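Long-range contact in TqaL (Neurospora crassa, PDB 7EEH), which belongs to the 2OG-Fe dioxygenase family of the cupin clan and carries a bound iron ion: residues M212-E217 and P228-S233. The protein carries 1 engineered substitution. Numbering follows the deposited sequence.
Sequences MHDMNE and PQNLRS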
HETATM    1  N   MSE B 212     -26.442   6.233 -17.698  1.00 29.19           N
HETATM    2  CA  MSE B 212     -26.355   7.654 -17.442  1.00 28.04           C
HETATM    3  C   MSE B 212     -26.173   8.384 -18.751  1.00 26.40           C
HETATM    4  O   MSE B 212     -25.469   7.911 -19.648  1.00 27.69           O
HETATM    5  CB  MSE B 212     -25.231   7.963 -16.480  1.00 28.20           C
HETATM    6  CG  MSE B 212     -25.504   7.421 -15.077  1.00 34.83           C
HETATM    7 SE   MSE B 212     -23.806   7.443 -14.184  1.00 57.51          SE
HETATM    8  CE  MSE B 212     -23.352   9.240 -14.640  1.00 37.93           C
ATOM      9  N   HIS B 213     -26.820   9.539 -18.839  1.00 26.03           N
ATOM     10  CA  HIS B 213     -26.946  10.287 -20.075  1.00 26.78           C
ATOM     11  C   HIS B 213     -26.461  11.706 -19.830  1.00 30.97           C
ATOM     12  O   HIS B 213     -26.460  12.192 -18.695  1.00 31.77           O
ATOM     13  CB  HIS B 213     -28.401  10.303 -20.572  1.00 29.48           C
ATOM     14  CG  HIS B 213     -29.154   9.033 -20.309  1.00 29.09           C
ATOM     15  ND1 HIS B 213     -29.168   7.978 -21.193  1.00 30.21           N
ATOM     16  CD2 HIS B 213     -29.922   8.652 -19.259  1.00 27.75           C
ATOM     17  CE1 HIS B 213     -29.915   7.004 -20.705  1.00 28.70           C
ATOM     18  NE2 HIS B 213     -30.379   7.385 -19.528  1.00 28.72           N
ATOM     19  N   ASP B 214     -26.033  12.368 -20.901  1.00 33.60           N
ATOM     20  CA  ASP B 214     -25.740  13.788 -20.788  1.00 35.53           C
ATOM     21  C   ASP B 214     -27.051  14.570 -20.717  1.00 33.32           C
ATOM     22  O   ASP B 214     -28.143  14.018 -20.869  1.00 32.03           O
ATOM     23  CB  ASP B 214     -24.839  14.260 -21.942  1.00 40.00           C
ATOM     24  CG  ASP B 214     -25.502  14.144 -23.307  1.00 39.09           C
ATOM     25  OD1 ASP B 214     -26.629  14.641 -23.480  1.00 42.34           O
ATOM     26  OD2 ASP B 214     -24.876  13.580 -24.228  1.00 44.81           O
HETATM   27  N   MSE B 215     -26.942  15.854 -20.429  1.00 32.90           N
HETATM   28  CA  MSE B 215     -28.119  16.715 -20.198  1.00 36.86           C
HETATM   29  C   MSE B 215     -28.969  16.919 -21.451  1.00 36.10           C
HETATM   30  O   MSE B 215     -30.039  17.419 -21.320  1.00 39.09           O
HETATM   31  CB  MSE B 215     -27.703  18.021 -19.531  1.00 36.83           C
HETATM   32  CG  MSE B 215     -26.880  17.803 -18.300  1.00 35.40           C
HETATM   33 SE   MSE B 215     -27.906  16.959 -16.921  1.00 45.00          SE
HETATM   34  CE  MSE B 215     -29.211  18.262 -16.512  1.00 37.23           C
ATOM     35  N   ASN B 216     -28.513  16.482 -22.599  1.00 36.51           N
ATOM     36  CA  ASN B 216     -29.287  16.632 -23.823  1.00 40.56           C
ATOM     37  C   ASN B 216     -30.201  15.445 -24.095  1.00 41.09           C
ATOM     38  O   ASN B 216     -30.976  15.485 -25.056  1.00 41.53           O
ATOM     39  CB  ASN B 216     -28.354  16.863 -25.014  1.00 39.95           C
ATOM     40  CG  ASN B 216     -27.590  18.167 -24.903  1.00 40.56           C
ATOM     41  OD1 ASN B 216     -28.074  19.135 -24.311  1.00 47.08           O
ATOM     42  ND2 ASN B 216     -26.398  18.205 -25.481  1.00 42.57           N
ATOM     43  N   GLU B 217     -30.137  14.390 -23.288  1.00 37.26           N
ATOM     44  CA  GLU B 217     -31.130  13.332 -23.404  1.00 37.97           C
ATOM     45  C   GLU B 217     -32.490  13.848 -22.945  1.00 37.45           C
ATOM     46  O   GLU B 217     -32.588  14.704 -22.063  1.00 36.02           O
ATOM     47  CB  GLU B 217     -30.712  12.107 -22.584  1.00 35.65           C
ATOM     48  CG  GLU B 217     -31.588  10.865 -22.774  1.00 38.52           C
ATOM     49  CD  GLU B 217     -31.768  10.481 -24.234  1.00 43.10           C
ATOM     50  OE1 GLU B 217     -32.698  11.013 -24.876  1.00 42.60           O
ATOM     51  OE2 GLU B 217     -30.981   9.651 -24.744  1.00 43.27           O
ATOM     52  N   PRO B 228     -27.872   6.389 -28.330  1.00 46.72           N
ATOM     53  CA  PRO B 228     -26.484   6.069 -27.962  1.00 43.51           C
ATOM     54  C   PRO B 228     -25.571   7.281 -27.981  1.00 41.92           C
ATOM     55  O   PRO B 228     -24.610   7.341 -27.204  1.00 39.21           O
ATOM     56  CB  PRO B 228     -26.078   5.025 -29.016  1.00 44.68           C
ATOM     57  CG  PRO B 228     -27.372   4.437 -29.480  1.00 46.08           C
ATOM     58  CD  PRO B 228     -28.345   5.582 -29.467  1.00 49.78           C
ATOM     59  N   GLN B 229     -25.865   8.269 -28.828  1.00 40.74           N
ATOM     60  CA  GLN B 229     -25.045   9.471 -28.912  1.00 41.03           C
ATOM     61  C   GLN B 229     -25.027  10.254 -27.605  1.00 40.30           C
ATOM     62  O   GLN B 229     -24.119  11.066 -27.392  1.00 36.39           O
ATOM     63  CB  GLN B 229     -25.556  10.380 -30.038  1.00 45.88           C
ATOM     64  CG  GLN B 229     -25.593   9.736 -31.422  1.00 53.69           C
ATOM     65  CD  GLN B 229     -26.890   8.971 -31.694  1.00 54.25           C
ATOM     66  OE1 GLN B 229     -27.487   8.384 -30.787  1.00 49.72           O
ATOM     67  NE2 GLN B 229     -27.328   8.982 -32.950  1.00 59.22           N
ATOM     68  N   ASN B 230     -26.010  10.048 -26.733  1.00 36.56           N
ATOM     69  CA  ASN B 230     -26.106  10.814 -25.500  1.00 37.74           C
ATOM     70  C   ASN B 230     -25.764   9.984 -24.276  1.00 35.92           C
ATOM     71  O   ASN B 230     -25.936  10.458 -23.149  1.00 28.99           O
ATOM     72  CB  ASN B 230     -27.502  11.423 -25.375  1.00 34.53           C
ATOM     73  CG  ASN B 230     -27.734  12.519 -26.403  1.00 40.31           C
ATOM     74  OD1 ASN B 230     -28.007  12.239 -27.563  1.00 43.36           O
ATOM     75  ND2 ASN B 230     -27.571  13.766 -25.993  1.00 39.68           N
ATOM     76  N   LEU B 231     -25.257   8.773 -24.477  1.00 33.10           N
ATOM     77  CA  LEU B 231     -24.975   7.846 -23.394  1.00 31.41           C
ATOM     78  C   LEU B 231     -23.588   8.096 -22.820  1.00 32.88           C
ATOM     79  O   LEU B 231     -22.586   8.033 -23.541  1.00 37.36           O
ATOM     80  CB  LEU B 231     -25.092   6.415 -23.898  1.00 34.98           C
ATOM     81  CG  LEU B 231     -25.143   5.458 -22.719  1.00 37.76           C
ATOM     82  CD1 LEU B 231     -26.557   5.300 -22.211  1.00 34.71           C
ATOM     83  CD2 LEU B 231     -24.587   4.162 -23.167  1.00 34.24           C
ATOM     84  N   ARG B 232     -23.531   8.368 -21.519  1.00 30.30           N
ATOM     85  CA  ARG B 232     -22.279   8.626 -20.825  1.00 33.40           C
ATOM     86  C   ARG B 232     -21.745   7.422 -20.064  1.00 35.58           C
ATOM     87  O   ARG B 232     -20.527   7.309 -19.882  1.00 34.97           O
ATOM     88  CB  ARG B 232     -22.450   9.791 -19.849  1.00 33.42           C
ATOM     89  CG  ARG B 232     -22.909  11.065 -20.520  1.00 34.85           C
ATOM     90  CD  ARG B 232     -21.898  12.173 -20.288  1.00 46.64           C
ATOM     91  NE  ARG B 232     -22.004  12.695 -18.928  1.00 48.17           N
ATOM     92  CZ  ARG B 232     -22.285  13.962 -18.627  1.00 50.89           C
ATOM     93  NH1 ARG B 232     -22.476  14.860 -19.593  1.00 44.02           N
ATOM     94  NH2 ARG B 232     -22.369  14.334 -17.356  1.00 45.94           N
ATOM     95  N   SER B 233     -22.617   6.524 -19.613  1.00 32.69           N
ATOM     96  CA  SER B 233     -22.158   5.367 -18.864  1.00 29.47           C
ATOM     97  C   SER B 233     -23.257   4.322 -18.846  1.00 30.05           C
ATOM     98  O   SER B 233     -24.439   4.650 -18.941  1.00 25.75           O
ATOM     99  CB  SER B 233     -21.773   5.754 -17.433  1.00 31.35           C
ATOM    100  OG  SER B 233     -20.987   4.734 -16.856  1.00 44.02           O
TER
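Met212 and Ser233 pair as antiparallel strand residues, Met212 N giving a nearly straight 2.8 Å bond to Ser233 O. Met212 O takes two donors from one face of its carbonyl plane, Arg232 N at 2.7 Å and Ser233 N at 3.2 Å; with two residues set against one, this is a classic beta bulge that shifts the register before His213 meets Leu231. Past the bulge Asp214 N donates to Asn230 O, which also lies 3.2 Å from His213 CA in a CA-H...O contact. The side chains then take over. Asn230 ND2 gives an in-plane hydrogen to the syn lone pair of Asp214 OD1 (2.8 Å), carboxylate and amide turned 64° apart. The anti lone pair of OD1 receives Asn216 N, an Asx turn opening the type I turn 214-217; with chi1 at 64°, the Asp214 carboxylate sits between its own backbone N and carbonyl carbon, where it serves both donors. Two bonds thus grip OD1, one closing the turn from within and the other, from Asn230, tying it to 228-233. Bent at chi2 and chi3, Arg232 lays one guanidinium face over His213 O and Asp214 CA, NH1 3.4 Å from Asp214 CB, while NH2 bonds Asn251 OD1. Leu231 CD1 comes obliquely to the His213 ring, 3.9 Å from ND1, a buried nitrogen without a polar partner; NE2 is held by Ser254. Strand 209-213 is the middle of a three-stranded antiparallel sheet between 252-255, whose His253 binds iron, and 231-236, where Leu231 packs against Leu231 of the second subunit.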